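Long-range contact in glycoprotein (Chandipura virus, PDB 5MDM), which probably attaches the virus to host receptors and, triggered by acidic endosomal pH, drives fusion of the viral and endosomal membranes: residues C59-W64 with E123-M128. Numbering follows the deposited sequence.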
loop_
_atom_site.group_PDB
_atom_site.type_symbol
_atom_site.label_atom_id
_atom_site.label_comp_id
_atom_site.label_asym_id
_atom_site.label_seq_id
_atom_site.Cartn_x
_atom_site.Cartn_y
_atom_site.Cartn_z
ATOM N N CYS A 59 -9.203 4.612 -35.202
ATOM C CA CYS A 59 -8.944 4.528 -36.628
ATOM C C CYS A 59 -9.673 5.670 -37.334
ATOM O O CYS A 59 -10.896 5.633 -37.497
ATOM C CB CYS A 59 -9.412 3.170 -37.160
ATOM S SG CYS A 59 -8.977 2.807 -38.880
ATOM N N HIS A 60 -8.919 6.693 -37.725
ATOM C CA HIS A 60 -9.475 7.839 -38.438
ATOM C C HIS A 60 -9.303 7.673 -39.942
ATOM O O HIS A 60 -8.253 7.247 -40.405
ATOM C CB HIS A 60 -8.794 9.132 -37.990
ATOM C CG HIS A 60 -9.057 10.294 -38.898
ATOM N ND1 HIS A 60 -10.159 11.112 -38.762
ATOM C CD2 HIS A 60 -8.367 10.768 -39.963
ATOM C CE1 HIS A 60 -10.132 12.043 -39.699
ATOM N NE2 HIS A 60 -9.055 11.855 -40.442
ATOM N N ALA A 61 -10.333 8.018 -40.704
ATOM C CA ALA A 61 -10.254 7.932 -42.156
ATOM C C ALA A 61 -10.661 9.246 -42.802
ATOM O O ALA A 61 -11.697 9.820 -42.461
ATOM C CB ALA A 61 -11.122 6.800 -42.672
ATOM N N ALA A 62 -9.842 9.720 -43.733
ATOM C CA ALA A 62 -10.153 10.946 -44.459
ATOM C C ALA A 62 -9.486 10.955 -45.824
ATOM O O ALA A 62 -8.288 10.709 -45.936
ATOM C CB ALA A 62 -9.729 12.167 -43.656
ATOM N N LYS A 63 -10.268 11.236 -46.860
ATOM C CA LYS A 63 -9.723 11.390 -48.203
ATOM C C LYS A 63 -9.073 12.762 -48.364
ATOM O O LYS A 63 -9.701 13.786 -48.122
ATOM C CB LYS A 63 -10.812 11.172 -49.261
ATOM C CG LYS A 63 -11.200 9.706 -49.430
ATOM C CD LYS A 63 -12.286 9.499 -50.475
ATOM C CE LYS A 63 -13.622 10.057 -50.014
ATOM N NZ LYS A 63 -14.714 9.732 -50.974
ATOM N N TRP A 64 -7.803 12.776 -48.747
ATOM C CA TRP A 64 -7.122 14.021 -49.066
ATOM C C TRP A 64 -7.232 14.249 -50.569
ATOM O O TRP A 64 -6.705 13.471 -51.365
ATOM C CB TRP A 64 -5.657 13.979 -48.628
ATOM C CG TRP A 64 -5.460 13.918 -47.134
ATOM C CD1 TRP A 64 -6.250 13.278 -46.224
ATOM C CD2 TRP A 64 -4.405 14.533 -46.383
ATOM N NE1 TRP A 64 -5.750 13.450 -44.958
ATOM C CE2 TRP A 64 -4.618 14.218 -45.028
ATOM C CE3 TRP A 64 -3.301 15.319 -46.727
ATOM C CZ2 TRP A 64 -3.768 14.659 -44.017
ATOM C CZ3 TRP A 64 -2.459 15.756 -45.722
ATOM C CH2 TRP A 64 -2.697 15.424 -44.385
ATOM N N GLU A 123 -7.432 11.703 -55.369
ATOM C CA GLU A 123 -7.564 11.581 -53.920
ATOM C C GLU A 123 -6.747 10.444 -53.306
ATOM O O GLU A 123 -6.534 9.400 -53.928
ATOM C CB GLU A 123 -9.039 11.448 -53.530
ATOM C CG GLU A 123 -9.762 10.332 -54.253
ATOM C CD GLU A 123 -11.237 10.262 -53.915
ATOM O OE1 GLU A 123 -11.745 11.205 -53.272
ATOM O OE2 GLU A 123 -11.889 9.266 -54.295
ATOM N N PHE A 124 -6.306 10.674 -52.069
ATOM C CA PHE A 124 -5.538 9.713 -51.282
ATOM C C PHE A 124 -6.300 9.388 -50.005
ATOM O O PHE A 124 -6.481 10.266 -49.166
ATOM C CB PHE A 124 -4.197 10.332 -50.873
ATOM C CG PHE A 124 -3.008 9.767 -51.596
ATOM C CD1 PHE A 124 -3.082 8.548 -52.248
ATOM C CD2 PHE A 124 -1.808 10.460 -51.614
ATOM C CE1 PHE A 124 -1.978 8.032 -52.909
ATOM C CE2 PHE A 124 -0.705 9.953 -52.273
ATOM C CZ PHE A 124 -0.790 8.736 -52.922
ATOM N N LEU A 125 -6.736 8.142 -49.835
ATOM C CA LEU A 125 -7.424 7.767 -48.598
ATOM C C LEU A 125 -6.440 7.599 -47.440
ATOM O O LEU A 125 -5.706 6.613 -47.360
ATOM C CB LEU A 125 -8.277 6.510 -48.781
ATOM C CG LEU A 125 -9.102 6.109 -47.553
ATOM C CD1 LEU A 125 -9.720 7.332 -46.888
ATOM C CD2 LEU A 125 -10.188 5.114 -47.935
ATOM N N VAL A 126 -6.448 8.575 -46.540
ATOM C CA VAL A 126 -5.495 8.638 -45.442
ATOM C C VAL A 126 -6.089 8.125 -44.135
ATOM O O VAL A 126 -7.134 8.606 -43.684
ATOM C CB VAL A 126 -4.999 10.084 -45.234
ATOM C CG1 VAL A 126 -4.225 10.206 -43.927
ATOM C CG2 VAL A 126 -4.147 10.531 -46.418
ATOM N N ILE A 127 -5.418 7.146 -43.532
ATOM C CA ILE A 127 -5.825 6.624 -42.233
ATOM C C ILE A 127 -4.856 7.061 -41.138
ATOM O O ILE A 127 -3.641 6.956 -41.300
ATOM C CB ILE A 127 -5.910 5.089 -42.223
ATOM C CG1 ILE A 127 -6.690 4.576 -43.433
ATOM C CG2 ILE A 127 -6.567 4.614 -40.939
ATOM C CD1 ILE A 127 -8.182 4.777 -43.323
ATOM N N MET A 128 -5.401 7.548 -40.028
ATOM C CA MET A 128 -4.597 7.989 -38.892
ATOM C C MET A 128 -4.965 7.197 -37.638
ATOM O O MET A 128 -6.117 7.211 -37.201
ATOM C CB MET A 128 -4.790 9.488 -38.649
ATOM C CG MET A 128 -4.619 10.341 -39.899
ATOM S SD MET A 128 -5.088 12.067 -39.662
ATOM C CE MET A 128 -5.276 12.610 -41.362
#
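His60 pairs with Met128, Ala62 with Val126 and Trp64 with Phe124 as antiparallel hydrogen-bonded pairs, each contributing two N-H to O=C bonds; Ala61-Ile127 and Lys63-Leu125 are the intervening non-hydrogen-bonded pairs. The local axes run 158° apart in direction. All six bonds are of similar length, as in Trp64 N to Phe124 O, 2.9 Å with 172° at the hydrogen.

Side chains alternate between the two faces of the sheet. On the face of His60, Ala62 and Trp64, the indole is the largest element: with CG of Trp64 anti to its own carbonyl carbon (chi1 -66°), the ring reaches across the strands to Val126. CG2 of Val126 stands 3.6 Å from the centroid of the five-membered ring, over its face, a CH-pi contact. Met128 CE meets the same indole at its edge, 3.7 Å from Trp64 CZ2, and Met128 SD approaches the His60 imidazole obliquely, 3.5 Å from CD2. The extended methionine thus bridges the two rings. His60 is a likely pH sensor of the pre-fusion state, and Met128 takes part in binding host vimentin.

On the face of Ala61, Lys63, Leu125 and Ile127, Ile127 CD1 packs on Ala61 CB at 3.6 Å, and Leu125 CD1 lies against Lys63 CG. At the ends of the segments, Cys59 SG meets Ile127 CG2, and Glu123 runs alongside Lys63, OE1 beside the aliphatic part of the lysine; its 4.0 Å separation from Lys63 NZ is too long for a salt bridge.

Both segments lie in the fusion domain of this class III viral fusion glycoprotein, as neighbouring antiparallel strands of its sheet. Strand 56-69 also pairs with strands 77-85 and 165-169, and His60 ND1 and Ser164 OG share a weak hydrogen bond. Phe109 meets the Trp64 ring, whereas helix 89-101 covers Leu125 and Ile127 and supplies Cys92, the disulfide partner of Cys59.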